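Local atomic coordinates of BRO1 protein (PDB entry 1ZB1), a protein that acts in sorting cargo proteins into multivesicular bodies, recruiting the DOA4 deubiquitinase to endosomes so that cargo is deubiquitinated before its sequestration. Residues A[193-198]-A[213-218]; A[185-190]-A[219-224]. One frame throughout, in Å; residues are numbered along the deposited sequence.

Overall arrangement
Helices 176-198 and 208-230 of the BRO1 domain run antiparallel as a helical hairpin, and the two contacts sample it at different levels. Contact 1 lies nearer the turn and is nested along the chain inside the loop closed by contact 2; their centres are about 11 Å apart. Between the short segments the axes approach to 9.6 Å in contact 1 and to 8.7 Å in contact 2, consistent with the small Ala188 at the middle of contact 2, where contact 1 has Val195 and Leu214. Contact 2 is also the more central, about 9 Å from the centre of the chain, against about 16 Å for contact 1.

Contact 1: residues A[193-198]-A[213-218]; sequences LFVLKL and KLSRAT
The carbonyl oxygen of Leu214, against which a methyl of Val195 packs, collects three polar partners. Besides its usual helical bond from Thr218 N, Leu214 O accepts the hydroxyl Thr218 OG1 at 3.0 Å, and the two donors arrive from opposite faces of the carbonyl plane. The hydroxyl lies 29° out of that plane. The third partner is the side-chain amide NE2 of Gln191, two residues before 193-198 on the same helix, so this oxygen is satisfied although it sits in a buried interface.

Val195 fits over this polar site. Its CG2, set beside its own backbone nitrogen with CG1 anti to it (chi1 170°), reaches Thr218 OG1 at 3.5 Å and Leu214 CB at 3.8 Å. The other branch, CG1, stands 4.0 Å from Ser215 OG, a hydroxyl that is hydrogen-bonded back to Ile211 O in its own helix; here the touch is plain van der Waals contact.

Leu214 carries the rest of the contact with its two methyls. CD1 comes to the edge of the Phe194 ring, near the ring plane, 3.7 Å from CE2, while CD2 lies only slightly farther from the same ring atoms. The same CD1 meets Leu198 CD1 at 3.4 Å, a tight fit in which the two side chains cross at about a right angle. One methyl of Leu214 thus touches both Phe194 and Leu198, four residues apart on the facing helix.

No hydrogen bond joins the two segments directly. Their axes run at 155°, nearly antiparallel, close to the turn of the hairpin. Helix 146-165, which precedes the hairpin in the chain, borders Phe194 through Ile149, and helix 242-269, which follows it, borders Ser215 and Thr218.

Contact 2: residues A[185-190]-A[219-224]; sequences ICHAEA and CNLFQK
Leu221 and Ala188 are the pair whose CA atoms lie nearest across the two segments, 5.0 Å apart. In this antiparallel pairing of helices 176-198 and 208-230 of the BRO1 domain, the small alanine is consistent with so close an approach. Leu221 CB lies against Ala188 CB at 3.7 Å. The leucine then crosses the His187 side chain at about a right angle. Its CD2 rests over one face of the imidazole in a CH-pi contact, 4.1 Å from the ring centroid and offset toward the rim. With CG anti to the backbone nitrogen (chi1 -173°), the imidazole extends to where Leu221 CD2 can lie over it.

Phe222 meets the same methyl of Ala188. Its CB starts off alongside the partner helix, but the ring swings back across it, and Ala188 CB sits over the ring centre, 3.6 Å from the centroid and 7° off the ring normal. This is a second CH-pi contact, one methyl spread over all six ring carbons. The far end of the ring continues toward Glu189, whose carboxylate OE2 is held elsewhere by Phe11 N.

Lys224 adds the polar member. A single water bridges the segments, lying 2.8 Å from His187 ND1 and accepting from Lys224 NZ at 3.2 Å. His187 ND1 and Lys224 NZ themselves stay 4.8 Å apart.

On its other nitrogen, NE2, His187 is hydrogen-bonded to Asp342 OD1, and its ring stacks with Phe156 of helix 146-165, so the imidazole is held through both nitrogens. The nearby aspartate would tend to favour a protonated ring and the lysine to oppose it. Carbon against aromatic faces thus supplies the close packing, while polarity is met by a water and by residues beyond the helix pair.

Contact 1: residues A[193-198]-A[213-218]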
loop_
_atom_site.group_PDB
_atom_site.type_symbol
_atom_site.label_atom_id
_atom_site.label_comp_id
_atom_site.label_asym_id
_atom_site.label_seq_id
_atom_site.Cartn_x
_atom_site.Cartn_y
_atom_site.Cartn_z
ATOM N N LEU A 193 4.927 3.747 9.966
ATOM C CA LEU A 193 5.231 2.682 10.925
ATOM C C LEU A 193 6.710 2.707 11.322
ATOM O O LEU A 193 7.068 2.336 12.445
ATOM C CB LEU A 193 4.863 1.316 10.334
ATOM C CG LEU A 193 3.603 0.615 10.870
ATOM C CD1 LEU A 193 2.506 1.618 11.169
ATOM C CD2 LEU A 193 3.133 -0.423 9.866
ATOM N N PHE A 194 7.565 3.155 10.408
ATOM C CA PHE A 194 8.999 3.228 10.690
ATOM C C PHE A 194 9.240 4.274 11.780
ATOM O O PHE A 194 10.032 4.059 12.705
ATOM C CB PHE A 194 9.776 3.603 9.425
ATOM C CG PHE A 194 11.270 3.519 9.587
ATOM C CD1 PHE A 194 11.906 2.283 9.660
ATOM C CD2 PHE A 194 12.039 4.672 9.690
ATOM C CE1 PHE A 194 13.291 2.196 9.833
ATOM C CE2 PHE A 194 13.426 4.598 9.864
ATOM C CZ PHE A 194 14.049 3.356 9.935
ATOM N N VAL A 195 8.556 5.409 11.665
ATOM C CA VAL A 195 8.674 6.476 12.657
ATOM C C VAL A 195 8.204 5.956 14.018
ATOM O O VAL A 195 8.900 6.104 15.024
ATOM C CB VAL A 195 7.811 7.700 12.276
ATOM C CG1 VAL A 195 7.766 8.686 13.436
ATOM C CG2 VAL A 195 8.384 8.374 11.040
ATOM N N LEU A 196 7.020 5.350 14.042
ATOM C CA LEU A 196 6.465 4.810 15.277
ATOM C C LEU A 196 7.417 3.811 15.923
ATOM O O LEU A 196 7.502 3.723 17.151
ATOM C CB LEU A 196 5.114 4.139 15.012
ATOM C CG LEU A 196 3.866 5.026 15.072
ATOM C CD1 LEU A 196 4.042 6.235 14.190
ATOM C CD2 LEU A 196 2.644 4.224 14.637
ATOM N N LYS A 197 8.134 3.059 15.094
ATOM C CA LYS A 197 9.082 2.075 15.599
ATOM C C LYS A 197 10.222 2.731 16.379
ATOM O O LYS A 197 10.514 2.335 17.505
ATOM C CB LYS A 197 9.662 1.253 14.447
ATOM C CG LYS A 197 10.739 0.269 14.878
ATOM C CD LYS A 197 11.305 -0.498 13.695
ATOM C CE LYS A 197 12.467 -1.382 14.124
ATOM N NZ LYS A 197 12.084 -2.295 15.237
ATOM N N LEU A 198 10.866 3.730 15.782
ATOM C CA LEU A 198 11.973 4.407 16.450
ATOM C C LEU A 198 11.536 5.073 17.748
ATOM O O LEU A 198 12.327 5.204 18.683
ATOM C CB LEU A 198 12.612 5.451 15.531
ATOM C CG LEU A 198 13.282 4.948 14.247
ATOM C CD1 LEU A 198 14.168 6.049 13.700
ATOM C CD2 LEU A 198 14.115 3.704 14.524
ATOM N N LYS A 213 13.384 14.420 10.713
ATOM C CA LYS A 213 13.530 14.188 9.276
ATOM C C LYS A 213 12.584 13.099 8.773
ATOM O O LYS A 213 11.969 13.246 7.718
ATOM C CB LYS A 213 14.981 13.806 8.955
ATOM C CG LYS A 213 15.993 14.792 9.518
ATOM C CD LYS A 213 17.434 14.363 9.284
ATOM C CE LYS A 213 17.882 14.660 7.867
ATOM N NZ LYS A 213 19.362 14.541 7.746
ATOM N N LEU A 214 12.479 12.008 9.527
ATOM C CA LEU A 214 11.605 10.898 9.156
ATOM C C LEU A 214 10.141 11.319 9.207
ATOM O O LEU A 214 9.329 10.872 8.394
ATOM C CB LEU A 214 11.830 9.710 10.096
ATOM C CG LEU A 214 13.194 9.021 9.983
ATOM C CD1 LEU A 214 13.372 8.041 11.120
ATOM C CD2 LEU A 214 13.297 8.326 8.635
ATOM N N SER A 215 9.811 12.176 10.172
ATOM C CA SER A 215 8.452 12.667 10.324
ATOM C C SER A 215 8.100 13.563 9.153
ATOM O O SER A 215 6.982 13.522 8.653
ATOM C CB SER A 215 8.303 13.449 11.631
ATOM O OG SER A 215 8.334 12.577 12.746
ATOM N N ARG A 216 9.056 14.371 8.708
ATOM C CA ARG A 216 8.797 15.257 7.590
ATOM C C ARG A 216 8.479 14.432 6.353
ATOM O O ARG A 216 7.590 14.779 5.577
ATOM C CB ARG A 216 9.997 16.160 7.307
ATOM C CG ARG A 216 9.704 17.197 6.238
ATOM C CD ARG A 216 8.559 18.110 6.673
ATOM N NE ARG A 216 7.910 18.784 5.552
ATOM C CZ ARG A 216 8.521 19.621 4.719
ATOM N NH1 ARG A 216 9.812 19.897 4.872
ATOM N NH2 ARG A 216 7.839 20.182 3.729
ATOM N N ALA A 217 9.205 13.335 6.174
ATOM C CA ALA A 217 8.979 12.472 5.024
ATOM C C ALA A 217 7.573 11.866 5.082
ATOM O O ALA A 217 6.896 11.760 4.059
ATOM C CB ALA A 217 10.042 11.371 4.971
ATOM N N THR A 218 7.136 11.476 6.278
ATOM C CA THR A 218 5.802 10.894 6.453
ATOM C C THR A 218 4.751 11.903 5.996
ATOM O O THR A 218 3.788 11.558 5.299
ATOM C CB THR A 218 5.542 10.520 7.924
ATOM O OG1 THR A 218 6.562 9.618 8.373
ATOM C CG2 THR A 218 4.180 9.841 8.073
#

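Contact 2: residues A[185-190]-A[219-224]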
loop_
_atom_site.group_PDB
_atom_site.type_symbol
_atom_site.label_atom_id
_atom_site.label_comp_id
_atom_site.label_asym_id
_atom_site.label_seq_id
_atom_site.Cartn_x
_atom_site.Cartn_y
_atom_site.Cartn_z
ATOM N N ILE A 185 -0.475 5.207 -0.743
ATOM C CA ILE A 185 -1.030 4.959 0.589
ATOM C C ILE A 185 -0.116 3.974 1.328
ATOM O O ILE A 185 0.220 4.175 2.496
ATOM C CB ILE A 185 -2.457 4.346 0.500
ATOM C CG1 ILE A 185 -3.467 5.406 0.033
ATOM C CG2 ILE A 185 -2.870 3.765 1.850
ATOM C CD1 ILE A 185 -3.735 6.496 1.052
ATOM N N CYS A 186 0.287 2.912 0.636
ATOM C CA CYS A 186 1.152 1.893 1.226
ATOM C C CYS A 186 2.536 2.437 1.581
ATOM O O CYS A 186 3.090 2.101 2.635
ATOM C CB CYS A 186 1.285 0.692 0.284
ATOM S SG CYS A 186 -0.270 -0.214 0.007
ATOM N N HIS A 187 3.093 3.273 0.710
ATOM C CA HIS A 187 4.400 3.865 0.972
ATOM C C HIS A 187 4.303 4.769 2.210
ATOM O O HIS A 187 5.134 4.691 3.124
ATOM C CB HIS A 187 4.863 4.679 -0.243
ATOM C CG HIS A 187 6.263 5.198 -0.128
ATOM N ND1 HIS A 187 6.848 5.980 -1.101
ATOM C CD2 HIS A 187 7.193 5.051 0.847
ATOM C CE1 HIS A 187 8.076 6.296 -0.731
ATOM N NE2 HIS A 187 8.310 5.746 0.447
ATOM N N ALA A 188 3.281 5.617 2.241
ATOM C CA ALA A 188 3.088 6.521 3.370
ATOM C C ALA A 188 2.949 5.756 4.685
ATOM O O ALA A 188 3.563 6.129 5.685
ATOM C CB ALA A 188 1.852 7.405 3.143
ATOM N N GLU A 189 2.149 4.689 4.684
ATOM C CA GLU A 189 1.938 3.898 5.895
ATOM C C GLU A 189 3.208 3.179 6.338
ATOM O O GLU A 189 3.477 3.065 7.537
ATOM C CB GLU A 189 0.803 2.886 5.703
ATOM C CG GLU A 189 -0.567 3.526 5.486
ATOM C CD GLU A 189 -1.695 2.514 5.437
ATOM O OE1 GLU A 189 -1.443 1.358 5.037
ATOM O OE2 GLU A 189 -2.842 2.875 5.786
ATOM N N ALA A 190 3.989 2.688 5.377
ATOM C CA ALA A 190 5.234 2.005 5.714
ATOM C C ALA A 190 6.171 2.986 6.438
ATOM O O ALA A 190 6.740 2.658 7.481
ATOM C CB ALA A 190 5.901 1.466 4.447
ATOM N N CYS A 219 4.956 13.158 6.383
ATOM C CA CYS A 219 4.056 14.237 6.006
ATOM C C CYS A 219 4.013 14.375 4.486
ATOM O O CYS A 219 2.936 14.378 3.890
ATOM C CB CYS A 219 4.520 15.560 6.630
ATOM S SG CYS A 219 3.766 17.019 5.872
ATOM N N ASN A 220 5.182 14.475 3.859
ATOM C CA ASN A 220 5.242 14.623 2.406
ATOM C C ASN A 220 4.537 13.475 1.676
ATOM O O ASN A 220 3.864 13.690 0.672
ATOM C CB ASN A 220 6.695 14.725 1.923
ATOM C CG ASN A 220 7.409 15.971 2.448
ATOM O OD1 ASN A 220 6.778 16.990 2.742
ATOM N ND2 ASN A 220 8.731 15.894 2.549
ATOM N N LEU A 221 4.699 12.257 2.180
ATOM C CA LEU A 221 4.062 11.096 1.571
ATOM C C LEU A 221 2.532 11.185 1.632
ATOM O O LEU A 221 1.844 10.925 0.640
ATOM C CB LEU A 221 4.553 9.820 2.259
ATOM C CG LEU A 221 5.712 9.038 1.622
ATOM C CD1 LEU A 221 6.480 9.894 0.629
ATOM C CD2 LEU A 221 6.624 8.515 2.725
ATOM N N PHE A 222 1.988 11.542 2.789
ATOM C CA PHE A 222 0.538 11.660 2.894
ATOM C C PHE A 222 0.054 12.862 2.077
ATOM O O PHE A 222 -1.096 12.906 1.649
ATOM C CB PHE A 222 0.114 11.761 4.363
ATOM C CG PHE A 222 0.025 10.423 5.050
ATOM C CD1 PHE A 222 -0.979 9.516 4.705
ATOM C CD2 PHE A 222 0.962 10.050 6.012
ATOM C CE1 PHE A 222 -1.049 8.254 5.308
ATOM C CE2 PHE A 222 0.905 8.795 6.622
ATOM C CZ PHE A 222 -0.104 7.894 6.269
ATOM N N GLN A 223 0.951 13.818 1.846
ATOM C CA GLN A 223 0.638 15.006 1.049
ATOM C C GLN A 223 0.283 14.556 -0.378
ATOM O O GLN A 223 -0.571 15.148 -1.034
ATOM C CB GLN A 223 1.856 15.940 1.019
ATOM C CG GLN A 223 1.679 17.238 0.238
ATOM C CD GLN A 223 0.629 18.150 0.836
ATOM O OE1 GLN A 223 -0.563 18.013 0.555
ATOM N NE2 GLN A 223 1.065 19.080 1.680
ATOM N N LYS A 224 0.945 13.502 -0.848
ATOM C CA LYS A 224 0.695 12.958 -2.185
ATOM C C LYS A 224 -0.723 12.409 -2.307
ATOM O O LYS A 224 -1.393 12.619 -3.319
ATOM C CB LYS A 224 1.673 11.827 -2.507
ATOM C CG LYS A 224 3.112 12.233 -2.750
ATOM C CD LYS A 224 3.921 10.989 -3.123
ATOM C CE LYS A 224 5.391 11.297 -3.379
ATOM N NZ LYS A 224 6.152 10.036 -3.649
HETATM O O HOH W 1 4.802 7.372 -2.371
#